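Putative exotoxin (superantigen) (Streptococcus pyogenes, PDB 1TY2) binds zinc and probably acts as a secreted superantigen toxin of the staphylococcal/streptococcal family. Local coordinates at residues L160-N165 / K199-F204. Sequence-based numbering, arbitrary orientation.
With ZN (zinc ion), chain D.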
loop_
_atom_site.group_PDB
_atom_site.type_symbol
_atom_site.label_atom_id
_atom_site.label_comp_id
_atom_site.label_asym_id
_atom_site.label_seq_id
_atom_site.Cartn_x
_atom_site.Cartn_y
_atom_site.Cartn_z
ATOM N N LEU A 160 -14.232 -6.630 16.819
ATOM C CA LEU A 160 -12.892 -6.774 17.377
ATOM C C LEU A 160 -12.937 -6.062 18.716
ATOM O O LEU A 160 -13.322 -4.898 18.780
ATOM C CB LEU A 160 -11.835 -6.103 16.488
ATOM C CG LEU A 160 -10.543 -5.710 17.225
ATOM C CD1 LEU A 160 -9.880 -6.945 17.818
ATOM C CD2 LEU A 160 -9.592 -4.999 16.277
ATOM N N GLU A 161 -12.554 -6.759 19.783
ATOM C CA GLU A 161 -12.555 -6.151 21.108
ATOM C C GLU A 161 -11.162 -6.181 21.725
ATOM O O GLU A 161 -10.467 -7.195 21.661
ATOM C CB GLU A 161 -13.538 -6.874 22.034
ATOM C CG GLU A 161 -14.945 -6.988 21.475
ATOM C CD GLU A 161 -15.979 -7.263 22.551
ATOM O OE1 GLU A 161 -15.761 -8.179 23.375
ATOM O OE2 GLU A 161 -17.012 -6.564 22.571
ATOM N N ILE A 162 -10.754 -5.060 22.309
ATOM C CA ILE A 162 -9.448 -4.958 22.948
ATOM C C ILE A 162 -9.671 -4.784 24.441
ATOM O O ILE A 162 -10.269 -3.795 24.869
ATOM C CB ILE A 162 -8.653 -3.739 22.440
ATOM C CG1 ILE A 162 -8.550 -3.773 20.915
ATOM C CG2 ILE A 162 -7.260 -3.734 23.065
ATOM C CD1 ILE A 162 -7.753 -4.927 20.392
ATOM N N ALA A 163 -9.196 -5.746 25.228
ATOM C CA ALA A 163 -9.355 -5.686 26.677
ATOM C C ALA A 163 -8.167 -5.009 27.351
ATOM O O ALA A 163 -7.020 -5.429 27.182
ATOM C CB ALA A 163 -9.543 -7.090 27.239
ATOM N N ILE A 164 -8.456 -3.961 28.117
ATOM C CA ILE A 164 -7.428 -3.213 28.838
ATOM C C ILE A 164 -7.749 -3.217 30.332
ATOM O O ILE A 164 -8.915 -3.216 30.721
ATOM C CB ILE A 164 -7.364 -1.747 28.352
ATOM C CG1 ILE A 164 -7.012 -1.709 26.864
ATOM C CG2 ILE A 164 -6.344 -0.964 29.163
ATOM C CD1 ILE A 164 -5.668 -2.333 26.537
ATOM N N ASN A 165 -6.711 -3.225 31.163
ATOM C CA ASN A 165 -6.895 -3.221 32.612
ATOM C C ASN A 165 -7.808 -2.068 33.008
ATOM O O ASN A 165 -7.632 -0.938 32.549
ATOM C CB ASN A 165 -5.548 -3.070 33.329
ATOM C CG ASN A 165 -4.527 -4.105 32.886
ATOM O OD1 ASN A 165 -4.818 -5.301 32.827
ATOM N ND2 ASN A 165 -3.315 -3.648 32.582
ATOM N N LYS A 199 1.485 -2.108 28.360
ATOM C CA LYS A 199 1.499 -2.594 29.739
ATOM C C LYS A 199 0.102 -2.609 30.361
ATOM O O LYS A 199 -0.084 -3.115 31.465
ATOM C CB LYS A 199 2.448 -1.749 30.598
ATOM C CG LYS A 199 2.039 -0.298 30.789
ATOM C CD LYS A 199 3.145 0.473 31.518
ATOM C CE LYS A 199 2.755 1.923 31.780
ATOM N NZ LYS A 199 1.541 2.048 32.638
ATOM N N ASP A 200 -0.875 -2.049 29.650
ATOM C CA ASP A 200 -2.262 -2.025 30.120
ATOM C C ASP A 200 -3.074 -3.066 29.354
ATOM O O ASP A 200 -4.202 -3.394 29.725
ATOM C CB ASP A 200 -2.909 -0.657 29.883
ATOM C CG ASP A 200 -2.324 0.434 30.752
ATOM O OD1 ASP A 200 -2.131 0.196 31.962
ATOM O OD2 ASP A 200 -2.073 1.540 30.224
ATOM N N PHE A 201 -2.485 -3.580 28.279
ATOM C CA PHE A 201 -3.142 -4.560 27.419
ATOM C C PHE A 201 -3.301 -5.950 28.028
ATOM O O PHE A 201 -2.318 -6.597 28.401
ATOM C CB PHE A 201 -2.376 -4.668 26.098
ATOM C CG PHE A 201 -2.968 -5.651 25.127
ATOM C CD1 PHE A 201 -4.197 -5.399 24.519
ATOM C CD2 PHE A 201 -2.293 -6.829 24.816
ATOM C CE1 PHE A 201 -4.743 -6.308 23.612
ATOM C CE2 PHE A 201 -2.835 -7.751 23.908
ATOM C CZ PHE A 201 -4.057 -7.489 23.306
ATOM N N SER A 202 -4.550 -6.408 28.104
ATOM C CA SER A 202 -4.865 -7.729 28.641
ATOM C C SER A 202 -4.892 -8.784 27.532
ATOM O O SER A 202 -4.095 -9.725 27.538
ATOM C CB SER A 202 -6.218 -7.707 29.356
ATOM O OG SER A 202 -6.627 -9.023 29.695
ATOM N N HIS A 203 -5.811 -8.623 26.586
ATOM C CA HIS A 203 -5.944 -9.550 25.463
ATOM C C HIS A 203 -6.983 -8.996 24.496
ATOM O O HIS A 203 -7.553 -7.928 24.727
ATOM C CB HIS A 203 -6.415 -10.921 25.945
ATOM C CG HIS A 203 -7.812 -10.916 26.486
ATOM N ND1 HIS A 203 -8.149 -10.301 27.673
ATOM C CD2 HIS A 203 -8.967 -11.405 25.975
ATOM C CE1 HIS A 203 -9.451 -10.412 27.869
ATOM N NE2 HIS A 203 -9.970 -11.077 26.853
ATOM N N PHE A 204 -7.242 -9.734 23.423
ATOM C CA PHE A 204 -8.230 -9.303 22.446
ATOM C C PHE A 204 -9.143 -10.464 22.077
ATOM O O PHE A 204 -8.786 -11.630 22.258
ATOM C CB PHE A 204 -7.538 -8.757 21.191
ATOM C CG PHE A 204 -6.966 -9.817 20.299
ATOM C CD1 PHE A 204 -7.757 -10.430 19.330
ATOM C CD2 PHE A 204 -5.639 -10.213 20.429
ATOM C CE1 PHE A 204 -7.233 -11.423 18.502
ATOM C CE2 PHE A 204 -5.102 -11.206 19.606
ATOM C CZ PHE A 204 -5.899 -11.813 18.641
HETATM ZN ZN ZN D . -12.104 -10.629 26.314
HETATM O O HOH W 1 -12.148 -12.294 26.603
#
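Ala-163 faces both Ser-202 and His-203, which makes a classic beta bulge in the antiparallel pairing of strands 157-164 and 201-209, neighbours in the mixed sheet of the beta-grasp domain. The backbone bonds define it. Ala-163 N gives its hydrogen to His-203 O at 2.8 Å, whereas Ala-163 O takes two: a firm one from Ser-202 N, also at 2.8 Å, and a weak one from His-203 N. Beyond the bulge, where strand 157-164 has ended, Asn-165 N reaches Asp-200 O at 2.9 Å, in the plane of that carbonyl, and continues the pairing of the two segments.

Apolar side chains line the sheet face of Ile-162, Ile-164, Phe-201 and Phe-204. Phe-201, with CG anti to the backbone N (chi1 -180°), lays its ring so that Ile-162 CG2 meets it at the edge, 3.6 Å from CE1; the two side chains cross at about a right angle. Ile-164 brings CD1 to within 3.5 Å of Phe-201 CA, while its CG2 rests against Asp-200 CB. Ile-162 CD1 touches Phe-204 CB, and helix 131-146 packs on this face, with Phe-134 set edge-to-face against the Phe-204 ring.

Ala-163 and His-203 point to the other face, where the zinc site lies. With CG between the backbone N and the carbonyl carbon (chi1 67°), the His-203 side chain comes round toward Ala-163, whose CB lies 3.4 Å from CE1. Asp-205 also binds the zinc, and His-169, another zinc-binding residue of this protein, lies against Ala-163 and Glu-161. The ring is held at both nitrogens: NE2 binds zinc at 2.2 Å, and ND1 donates to Ser-202 OG at 2.8 Å, almost exactly in the ring plane, and together these two should limit the ring's rotation.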